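Local coordinates for periplasmic protein-probably involved in high-affinity Fe2+ transport (Escherichia coli F11, PDB 5I0Y) that binds copper(II) in the periplasm and probably takes part in iron uptake, where the copper site of this family is required for iron transport, at residues B[16-27]-B[41-52]; B[76-87]-B[99-107]. The protein carries 1 engineered substitution. One frame throughout, in Å; residues are numbered along the deposited sequence.

Contact 1: residues B[16-27]-B[41-52]; sequences EMELAAVYLQPI and ADVHLQADIHAV. Engineered in segment 41-52: Gln46 (natural residue Glu). With CU (copper (II) ion), chain D.
Ala41 sets its methyl against the ring of Pro26, CB to CG 3.8 Å, two compact apolar groups suited to the turn beyond the strands. Val43 reaches Tyr23, its CG1 lying obliquely by the phenol ring. His44 carries the copper: NE2 binds the ion at 2.0 Å, and Asn101 holds ND1, fixing the ring's rotation. With CG anti to the backbone N (chi1 -165°), the imidazole slides under Ile27, whose CG1 stands 3.4 Å from the ring centroid in a CH-pi contact, while Leu24 CD2 closes on the ring edge. Met90, His97 and His127 of the second subunit complete the site. The engineered Gln46 is no ligand: its NE2 stays 4.1 Å from the copper and 3.4 Å from Leu24 CD2, and its CB packs on Val22. Strands 17-24 and 43-51 are antiparallel neighbours in the beta sandwich, with paired backbone hydrogen bonds joining Leu24 with His44, Val22 with Gln46, Ala20 with Asp48 and Glu18 with His50. Asp48 turns its carboxylate across Val22, OD2 to CG2 3.6 Å. On the opposite face, the branched Ile49 packs against Leu19 CD2 and Met17 SD. A water joins His50 ND1 to Glu18 O, and Val52 N donates to Glu16 O, nearly straight at 171°.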
loop_
_atom_site.group_PDB
_atom_site.type_symbol
_atom_site.label_atom_id
_atom_site.label_comp_id
_atom_site.label_asym_id
_atom_site.label_seq_id
_atom_site.Cartn_x
_atom_site.Cartn_y
_atom_site.Cartn_z
ATOM N N GLU B 16 -9.874 -6.067 -13.341
ATOM C CA GLU B 16 -10.627 -6.240 -12.104
ATOM C C GLU B 16 -10.334 -5.142 -11.082
ATOM O O GLU B 16 -10.369 -5.354 -9.858
ATOM C CB GLU B 16 -10.371 -7.643 -11.529
ATOM C CG GLU B 16 -11.008 -8.762 -12.353
ATOM C CD GLU B 16 -10.115 -9.487 -13.346
ATOM O OE1 GLU B 16 -10.650 -10.454 -13.937
ATOM O OE2 GLU B 16 -8.926 -9.166 -13.566
ATOM N N MET B 17 -10.087 -3.954 -11.621
ATOM C CA MET B 17 -9.914 -2.717 -10.833
ATOM C C MET B 17 -10.734 -1.609 -11.468
ATOM O O MET B 17 -10.947 -1.630 -12.683
ATOM C CB MET B 17 -8.447 -2.267 -10.812
ATOM C CG MET B 17 -7.480 -3.258 -10.166
ATOM S SD MET B 17 -5.768 -2.758 -10.395
ATOM C CE MET B 17 -5.579 -3.060 -12.146
ATOM N N GLU B 18 -11.175 -0.651 -10.662
ATOM C CA GLU B 18 -11.759 0.589 -11.173
ATOM C C GLU B 18 -10.703 1.663 -11.001
ATOM O O GLU B 18 -10.189 1.846 -9.896
ATOM C CB GLU B 18 -13.051 0.967 -10.439
ATOM C CG GLU B 18 -13.897 2.021 -11.159
ATOM C CD GLU B 18 -14.498 1.532 -12.473
ATOM O OE1 GLU B 18 -14.560 0.313 -12.699
ATOM O OE2 GLU B 18 -14.930 2.391 -13.286
ATOM N N LEU B 19 -10.371 2.342 -12.100
ATOM C CA LEU B 19 -9.277 3.290 -12.136
ATOM C C LEU B 19 -9.808 4.638 -12.549
ATOM O O LEU B 19 -10.351 4.780 -13.642
ATOM C CB LEU B 19 -8.198 2.835 -13.114
ATOM C CG LEU B 19 -7.697 1.402 -12.899
ATOM C CD1 LEU B 19 -8.349 0.406 -13.855
ATOM C CD2 LEU B 19 -6.193 1.372 -13.057
ATOM N N ALA B 20 -9.655 5.626 -11.673
ATOM C CA ALA B 20 -10.124 6.987 -11.945
ATOM C C ALA B 20 -8.985 7.983 -11.784
ATOM O O ALA B 20 -8.076 7.776 -10.965
ATOM C CB ALA B 20 -11.254 7.357 -11.002
ATOM N N ALA B 21 -9.011 9.043 -12.584
ATOM C CA ALA B 21 -8.116 10.174 -12.396
ATOM C C ALA B 21 -8.914 11.255 -11.688
ATOM O O ALA B 21 -10.074 11.493 -12.022
ATOM C CB ALA B 21 -7.602 10.662 -13.734
ATOM N N VAL B 22 -8.308 11.892 -10.692
ATOM C CA VAL B 22 -8.949 13.010 -10.015
ATOM C C VAL B 22 -7.890 14.042 -9.708
ATOM O O VAL B 22 -6.696 13.761 -9.776
ATOM C CB VAL B 22 -9.674 12.598 -8.713
ATOM C CG1 VAL B 22 -10.856 11.685 -9.007
ATOM C CG2 VAL B 22 -8.707 11.938 -7.746
ATOM N N TYR B 23 -8.334 15.249 -9.390
ATOM C CA TYR B 23 -7.426 16.308 -8.980
ATOM C C TYR B 23 -8.055 17.175 -7.888
ATOM O O TYR B 23 -9.260 17.183 -7.681
ATOM C CB TYR B 23 -6.936 17.146 -10.179
ATOM C CG TYR B 23 -8.017 17.904 -10.896
ATOM C CD1 TYR B 23 -8.275 19.243 -10.604
ATOM C CD2 TYR B 23 -8.781 17.291 -11.878
ATOM C CE1 TYR B 23 -9.270 19.941 -11.269
ATOM C CE2 TYR B 23 -9.778 17.980 -12.546
ATOM C CZ TYR B 23 -10.013 19.301 -12.245
ATOM O OH TYR B 23 -11.013 19.963 -12.928
ATOM N N LEU B 24 -7.192 17.881 -7.174
ATOM C CA LEU B 24 -7.610 18.785 -6.099
ATOM C C LEU B 24 -6.533 19.856 -5.974
ATOM O O LEU B 24 -5.563 19.875 -6.738
ATOM C CB LEU B 24 -7.805 18.023 -4.777
ATOM C CG LEU B 24 -6.572 17.275 -4.253
ATOM C CD1 LEU B 24 -6.562 17.224 -2.727
ATOM C CD2 LEU B 24 -6.489 15.866 -4.817
ATOM N N GLN B 25 -6.679 20.747 -4.987
ATOM C CA GLN B 25 -5.639 21.746 -4.764
ATOM C C GLN B 25 -4.314 21.104 -4.381
ATOM O O GLN B 25 -4.292 19.979 -3.862
ATOM C CB GLN B 25 -6.026 22.863 -3.772
ATOM C CG GLN B 25 -7.284 22.655 -2.957
ATOM C CD GLN B 25 -7.082 21.818 -1.706
ATOM O OE1 GLN B 25 -6.063 21.144 -1.534
ATOM N NE2 GLN B 25 -8.073 21.850 -0.820
ATOM N N PRO B 26 -3.199 21.804 -4.658
ATOM C CA PRO B 26 -1.903 21.310 -4.235
ATOM C C PRO B 26 -1.890 21.046 -2.727
ATOM O O PRO B 26 -2.609 21.688 -1.949
ATOM C CB PRO B 26 -0.942 22.445 -4.600
ATOM C CG PRO B 26 -1.636 23.166 -5.729
ATOM C CD PRO B 26 -3.090 23.092 -5.386
ATOM N N ILE B 27 -1.103 20.049 -2.346
ATOM C CA ILE B 27 -1.008 19.602 -0.966
ATOM C C ILE B 27 0.428 19.676 -0.465
ATOM O O ILE B 27 1.372 19.862 -1.234
ATOM C CB ILE B 27 -1.565 18.165 -0.833
ATOM C CG1 ILE B 27 -0.786 17.147 -1.707
ATOM C CG2 ILE B 27 -3.046 18.156 -1.171
ATOM C CD1 ILE B 27 0.513 16.643 -1.118
ATOM N N ALA B 41 2.729 24.691 -7.546
ATOM C CA ALA B 41 1.860 23.741 -8.235
ATOM C C ALA B 41 0.483 24.351 -8.472
ATOM O O ALA B 41 0.097 25.337 -7.829
ATOM C CB ALA B 41 1.715 22.467 -7.400
ATOM N N ASP B 42 -0.266 23.752 -9.401
ATOM C CA ASP B 42 -1.643 24.146 -9.668
ATOM C C ASP B 42 -2.639 23.148 -9.091
ATOM O O ASP B 42 -3.707 23.519 -8.632
ATOM C CB ASP B 42 -1.862 24.281 -11.178
ATOM C CG ASP B 42 -1.058 25.427 -11.776
ATOM O OD1 ASP B 42 -1.081 26.544 -11.195
ATOM O OD2 ASP B 42 -0.406 25.212 -12.816
ATOM N N VAL B 43 -2.286 21.860 -9.142
ATOM C CA VAL B 43 -3.189 20.826 -8.631
ATOM C C VAL B 43 -2.349 19.715 -8.000
ATOM O O VAL B 43 -1.157 19.616 -8.258
ATOM C CB VAL B 43 -4.107 20.206 -9.740
ATOM C CG1 VAL B 43 -4.894 21.275 -10.515
ATOM C CG2 VAL B 43 -3.320 19.310 -10.704
ATOM N N HIS B 44 -2.995 18.911 -7.163
ATOM C CA HIS B 44 -2.506 17.570 -6.844
ATOM C C HIS B 44 -3.270 16.634 -7.732
ATOM O O HIS B 44 -4.502 16.611 -7.683
ATOM C CB HIS B 44 -2.787 17.254 -5.376
ATOM C CG HIS B 44 -2.025 16.054 -4.835
ATOM N ND1 HIS B 44 -0.674 16.005 -4.780
ATOM C CD2 HIS B 44 -2.484 14.855 -4.294
ATOM C CE1 HIS B 44 -0.295 14.832 -4.222
ATOM N NE2 HIS B 44 -1.402 14.128 -3.942
ATOM N N LEU B 45 -2.547 15.902 -8.582
ATOM C CA LEU B 45 -3.151 14.950 -9.504
ATOM C C LEU B 45 -3.020 13.550 -8.924
ATOM O O LEU B 45 -1.972 13.184 -8.400
ATOM C CB LEU B 45 -2.472 15.033 -10.879
ATOM C CG LEU B 45 -2.983 14.096 -11.989
ATOM C CD1 LEU B 45 -4.396 14.452 -12.422
ATOM C CD2 LEU B 45 -2.020 14.130 -13.171
ATOM N N GLN B 46 -4.084 12.776 -9.032
ATOM C CA GLN B 46 -4.151 11.498 -8.340
ATOM C C GLN B 46 -4.682 10.393 -9.234
ATOM O O GLN B 46 -5.505 10.634 -10.132
ATOM C CB GLN B 46 -5.115 11.596 -7.153
ATOM C CG GLN B 46 -4.643 12.416 -5.981
ATOM C CD GLN B 46 -5.513 12.215 -4.751
ATOM O OE1 GLN B 46 -6.465 11.412 -4.741
ATOM N NE2 GLN B 46 -5.169 12.911 -3.710
ATOM N N ALA B 47 -4.250 9.174 -8.929
ATOM C CA ALA B 47 -4.855 7.961 -9.454
ATOM C C ALA B 47 -5.604 7.276 -8.331
ATOM O O ALA B 47 -5.023 6.992 -7.275
ATOM C CB ALA B 47 -3.788 7.041 -10.012
ATOM N N ASP B 48 -6.903 7.078 -8.532
ATOM C CA ASP B 48 -7.751 6.355 -7.595
ATOM C C ASP B 48 -7.978 4.982 -8.161
ATOM O O ASP B 48 -8.587 4.831 -9.224
ATOM C CB ASP B 48 -9.093 7.048 -7.413
ATOM C CG ASP B 48 -9.027 8.162 -6.412
ATOM O OD1 ASP B 48 -7.999 8.260 -5.708
ATOM O OD2 ASP B 48 -10.020 8.921 -6.323
ATOM N N ILE B 49 -7.477 3.981 -7.454
ATOM C CA ILE B 49 -7.483 2.606 -7.963
ATOM C C ILE B 49 -7.889 1.618 -6.874
ATOM O O ILE B 49 -7.224 1.490 -5.846
ATOM C CB ILE B 49 -6.114 2.224 -8.564
ATOM C CG1 ILE B 49 -5.735 3.179 -9.713
ATOM C CG2 ILE B 49 -6.147 0.780 -9.055
ATOM C CD1 ILE B 49 -4.287 3.101 -10.129
ATOM N N HIS B 50 -8.982 0.907 -7.132
ATOM C CA HIS B 50 -9.527 -0.073 -6.173
ATOM C C HIS B 50 -10.012 -1.303 -6.871
ATOM O O HIS B 50 -10.413 -1.233 -8.031
ATOM C CB HIS B 50 -10.661 0.550 -5.377
ATOM C CG HIS B 50 -10.220 1.763 -4.623
ATOM N ND1 HIS B 50 -10.104 2.979 -5.204
ATOM C CD2 HIS B 50 -9.826 1.912 -3.304
ATOM C CE1 HIS B 50 -9.654 3.858 -4.288
ATOM N NE2 HIS B 50 -9.460 3.201 -3.137
ATOM N N ALA B 51 -9.958 -2.448 -6.198
ATOM C CA ALA B 51 -10.491 -3.671 -6.773
ATOM C C ALA B 51 -11.977 -3.530 -7.029
ATOM O O ALA B 51 -12.680 -2.828 -6.296
ATOM C CB ALA B 51 -10.268 -4.844 -5.833
ATOM N N VAL B 52 -12.453 -4.223 -8.061
ATOM C CA VAL B 52 -13.890 -4.478 -8.214
ATOM C C VAL B 52 -14.165 -5.945 -7.903
ATOM O O VAL B 52 -13.227 -6.741 -7.759
ATOM C CB VAL B 52 -14.442 -4.045 -9.599
ATOM C CG1 VAL B 52 -14.372 -2.521 -9.749
ATOM C CG2 VAL B 52 -13.738 -4.768 -10.735
HETATM CU CU CU D . -1.255 12.607 -2.577
HETATM O O HOH W 1 -11.137 3.573 -7.763
#

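Contact 2: residues B[76-87]-B[99-107]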
loop_
_atom_site.group_PDB
_atom_site.type_symbol
_atom_site.label_atom_id
_atom_site.label_comp_id
_atom_site.label_asym_id
_atom_site.label_seq_id
_atom_site.Cartn_x
_atom_site.Cartn_y
_atom_site.Cartn_z
ATOM N N ASN B 76 -1.966 18.993 -22.952
ATOM C CA ASN B 76 -2.957 20.012 -23.221
ATOM C C ASN B 76 -3.257 19.891 -24.723
ATOM O O ASN B 76 -2.399 20.182 -25.572
ATOM C CB ASN B 76 -2.426 21.401 -22.838
ATOM C CG ASN B 76 -3.401 22.508 -23.171
ATOM O OD1 ASN B 76 -4.084 22.457 -24.196
ATOM N ND2 ASN B 76 -3.464 23.532 -22.313
ATOM N N ASN B 77 -4.446 19.387 -25.046
ATOM C CA ASN B 77 -4.826 19.132 -26.435
ATOM C C ASN B 77 -5.012 20.404 -27.254
ATOM O O ASN B 77 -4.934 20.362 -28.487
ATOM C CB ASN B 77 -6.114 18.312 -26.494
ATOM C CG ASN B 77 -5.915 16.859 -26.113
ATOM O OD1 ASN B 77 -6.862 16.204 -25.670
ATOM N ND2 ASN B 77 -4.707 16.342 -26.295
ATOM N N ASP B 78 -5.255 21.522 -26.587
ATOM C CA ASP B 78 -5.451 22.782 -27.289
ATOM C C ASP B 78 -4.135 23.362 -27.772
ATOM O O ASP B 78 -4.084 23.963 -28.848
ATOM C CB ASP B 78 -6.151 23.790 -26.384
ATOM C CG ASP B 78 -7.532 23.340 -25.971
ATOM O OD1 ASP B 78 -8.185 22.594 -26.730
ATOM O OD2 ASP B 78 -7.968 23.745 -24.886
ATOM N N THR B 79 -3.080 23.206 -26.978
ATOM C CA THR B 79 -1.807 23.845 -27.267
ATOM C C THR B 79 -0.760 22.846 -27.749
ATOM O O THR B 79 0.229 23.230 -28.375
ATOM C CB THR B 79 -1.246 24.578 -26.036
ATOM O OG1 THR B 79 -0.909 23.600 -25.043
ATOM C CG2 THR B 79 -2.288 25.550 -25.454
ATOM N N GLY B 80 -0.965 21.565 -27.438
ATOM C CA GLY B 80 0.023 20.546 -27.734
ATOM C C GLY B 80 1.033 20.297 -26.619
ATOM O O GLY B 80 1.799 19.335 -26.696
ATOM N N GLU B 81 1.046 21.150 -25.591
ATOM C CA GLU B 81 2.089 21.054 -24.565
ATOM C C GLU B 81 1.964 19.740 -23.777
ATOM O O GLU B 81 0.859 19.323 -23.421
ATOM C CB GLU B 81 2.056 22.255 -23.616
ATOM C CG GLU B 81 3.383 22.452 -22.886
ATOM C CD GLU B 81 3.343 23.542 -21.838
ATOM O OE1 GLU B 81 2.449 24.406 -21.878
ATOM O OE2 GLU B 81 4.223 23.538 -20.959
ATOM N N LYS B 82 3.103 19.104 -23.532
ATOM C CA LYS B 82 3.152 17.790 -22.896
ATOM C C LYS B 82 4.023 17.809 -21.639
ATOM O O LYS B 82 5.028 18.516 -21.579
ATOM C CB LYS B 82 3.715 16.769 -23.882
ATOM C CG LYS B 82 3.791 15.342 -23.346
ATOM C CD LYS B 82 4.369 14.381 -24.369
ATOM C CE LYS B 82 3.432 14.225 -25.556
ATOM N NZ LYS B 82 4.101 13.573 -26.717
ATOM N N GLN B 83 3.625 17.027 -20.638
ATOM C CA GLN B 83 4.386 16.895 -19.398
ATOM C C GLN B 83 4.337 15.442 -18.981
ATOM O O GLN B 83 3.292 14.794 -19.089
ATOM C CB GLN B 83 3.753 17.772 -18.317
ATOM C CG GLN B 83 4.496 17.823 -16.988
ATOM C CD GLN B 83 3.685 18.539 -15.930
ATOM O OE1 GLN B 83 3.244 19.672 -16.126
ATOM N NE2 GLN B 83 3.448 17.872 -14.821
ATOM N N GLU B 84 5.473 14.923 -18.531
ATOM C CA GLU B 84 5.569 13.564 -18.017
ATOM C C GLU B 84 6.025 13.635 -16.570
ATOM O O GLU B 84 6.747 14.562 -16.180
ATOM C CB GLU B 84 6.577 12.731 -18.816
ATOM C CG GLU B 84 6.705 13.083 -20.294
ATOM C CD GLU B 84 6.170 12.020 -21.242
ATOM O OE1 GLU B 84 5.528 11.037 -20.801
ATOM O OE2 GLU B 84 6.384 12.183 -22.464
ATOM N N GLY B 85 5.599 12.667 -15.766
ATOM C CA GLY B 85 6.039 12.604 -14.375
ATOM C C GLY B 85 5.637 11.290 -13.742
ATOM O O GLY B 85 5.122 10.391 -14.409
ATOM N N THR B 86 5.944 11.148 -12.459
ATOM C CA THR B 86 5.656 9.927 -11.725
ATOM C C THR B 86 4.800 10.273 -10.513
ATOM O O THR B 86 4.855 11.385 -9.985
ATOM C CB THR B 86 6.948 9.260 -11.232
ATOM O OG1 THR B 86 7.673 10.220 -10.453
ATOM C CG2 THR B 86 7.793 8.797 -12.428
ATOM N N PHE B 87 3.989 9.313 -10.106
ATOM C CA PHE B 87 3.224 9.421 -8.854
ATOM C C PHE B 87 3.952 8.685 -7.748
ATOM O O PHE B 87 4.761 7.790 -7.994
ATOM C CB PHE B 87 1.824 8.810 -8.983
ATOM C CG PHE B 87 0.877 9.562 -9.891
ATOM C CD1 PHE B 87 0.912 10.950 -10.009
ATOM C CD2 PHE B 87 -0.102 8.866 -10.572
ATOM C CE1 PHE B 87 0.013 11.610 -10.829
ATOM C CE2 PHE B 87 -0.999 9.518 -11.397
ATOM C CZ PHE B 87 -0.953 10.895 -11.507
ATOM N N GLY B 99 -0.270 9.805 -6.208
ATOM C CA GLY B 99 -0.402 11.164 -6.716
ATOM C C GLY B 99 0.851 11.984 -6.689
ATOM O O GLY B 99 1.916 11.489 -6.343
ATOM N N ALA B 100 0.705 13.240 -7.111
ATOM C CA ALA B 100 1.822 14.208 -7.148
ATOM C C ALA B 100 1.268 15.598 -7.357
ATOM O O ALA B 100 0.308 15.787 -8.102
ATOM C CB ALA B 100 2.826 13.892 -8.256
ATOM N N ASN B 101 1.871 16.586 -6.699
ATOM C CA ASN B 101 1.642 17.984 -7.073
ATOM C C ASN B 101 2.225 18.205 -8.463
ATOM O O ASN B 101 3.343 17.770 -8.756
ATOM C CB ASN B 101 2.354 18.929 -6.116
ATOM C CG ASN B 101 1.624 19.108 -4.797
ATOM O OD1 ASN B 101 0.472 18.683 -4.596
ATOM N ND2 ASN B 101 2.291 19.819 -3.884
ATOM N N ILE B 102 1.467 18.905 -9.291
ATOM C CA ILE B 102 1.939 19.240 -10.619
ATOM C C ILE B 102 1.548 20.665 -11.007
ATOM O O ILE B 102 0.560 21.224 -10.528
ATOM C CB ILE B 102 1.431 18.249 -11.696
ATOM C CG1 ILE B 102 -0.079 18.350 -11.829
ATOM C CG2 ILE B 102 1.870 16.805 -11.417
ATOM C CD1 ILE B 102 -0.595 17.689 -13.095
ATOM N N LYS B 103 2.354 21.236 -11.893
ATOM C CA LYS B 103 2.002 22.491 -12.517
ATOM C C LYS B 103 1.265 22.137 -13.793
ATOM O O LYS B 103 1.766 21.358 -14.595
ATOM C CB LYS B 103 3.260 23.314 -12.804
ATOM C CG LYS B 103 2.990 24.728 -13.289
ATOM C CD LYS B 103 4.271 25.427 -13.714
ATOM C CE LYS B 103 3.961 26.592 -14.640
ATOM N NZ LYS B 103 3.401 26.105 -15.935
ATOM N N MET B 104 0.064 22.678 -13.947
ATOM C CA MET B 104 -0.714 22.499 -15.174
ATOM C C MET B 104 -0.166 23.381 -16.303
ATOM O O MET B 104 0.773 24.150 -16.110
ATOM C CB MET B 104 -2.194 22.749 -14.892
ATOM C CG MET B 104 -2.828 21.658 -14.023
ATOM S SD MET B 104 -2.921 20.019 -14.790
ATOM C CE MET B 104 -4.350 20.237 -15.844
ATOM N N MET B 105 -0.772 23.260 -17.478
ATOM C CA MET B 105 -0.291 23.946 -18.667
ATOM C C MET B 105 -1.399 24.824 -19.246
ATOM O O MET B 105 -1.650 24.831 -20.459
ATOM C CB MET B 105 0.237 22.911 -19.670
ATOM C CG MET B 105 1.279 21.993 -19.044
ATOM S SD MET B 105 1.947 20.714 -20.117
ATOM C CE MET B 105 0.722 19.416 -19.989
ATOM N N GLY B 106 -2.071 25.553 -18.359
ATOM C CA GLY B 106 -3.139 26.471 -18.748
ATOM C C GLY B 106 -4.515 25.852 -18.760
ATOM O O GLY B 106 -4.647 24.627 -18.786
ATOM N N VAL B 107 -5.541 26.697 -18.721
ATOM C CA VAL B 107 -6.924 26.253 -18.869
ATOM C C VAL B 107 -7.101 25.667 -20.269
ATOM O O VAL B 107 -6.515 26.174 -21.229
ATOM C CB VAL B 107 -7.950 27.388 -18.586
ATOM C CG1 VAL B 107 -7.844 27.846 -17.137
ATOM C CG2 VAL B 107 -7.750 28.574 -19.519
HETATM O O HOH W 2 -0.090 24.870 -22.848
#
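Asn76 has CG anti to the backbone N (chi1 177°), which turns its ND2 to Met105 O, 2.9 Å away; the amide reaches that oxygen from above the carbonyl plane, with a bent N-H...O angle of 139°. Glu81 likewise leaves its backbone with CG opposite N and runs straight on, while Met105, in the conformer described, bends at its last torsion (chi3 -84°), which carries its methyl back toward the strand. In that conformer the thioether crosses Glu81 at a slant, over CG and the carboxylate, with Met105 SD 3.6 Å from Glu81 CG, and Met105 CE stops 3.4 Å from Glu81 O and 3.8 Å from Gln83 CB. A long, flexible, unbranched side chain suits this place, since it can follow the backbone of the strand from Glu81 to Gln83. The amide end of Gln83 lies near Ile102 and the carbonyl of Lys103.

At the turn between strands 69-76 and 82-92, Asn76 has a second task: its OD1 accepts from Thr79 N, an Asx motif. Thr79 OG1 in turn accepts from Glu81 N, an ST turn, and Gly80 with Glu81 forms a G1 bulge opposite Asn76. Toward the far end of this contact, where strand 82-92 forms a hairpin with strand 95-102, Phe87 brings CD1 up obliquely to the Gly99 backbone, 3.5 Å from Gly99 C, and the small Ala100 CB meets the ring at its edge, 3.9 Å from Phe87 CD1.

One water gathers the polar ends, donating to Glu81 OE1 and to Met105 O and accepting from Thr79 OG1. The turn is thus tied to the chain leaving strand 95-102 by one bent amide bond and a shared water, while the Met105 side chain probably adds undirected contacts, its sulfur and polarised CH groups meeting carboxylate and carbonyl oxygens.

Contacts 1 and 2 lie with their centres about 14 Å apart and meet where strand 43-51 runs beside strand 95-102 in the same sheet. Two probable hydrogen bonds join them: Asn101 ND2 to Ile27 O at 2.8 Å, and Met104 N to Asp42 OD2, also at 2.8 Å. A classic beta bulge at Asp42 and Val43, both opposite Ile102, marks this junction. The copper lies at the same boundary. Contact 1 supplies the ligand His44, and contact 2 supplies part of its second shell, for Asn101 uses OD1 to hold the ligand ring, and Gly99 CA lies 4.5 Å from the copper. The hairpin of contact 2 also carries Met90 and His97 to the metal.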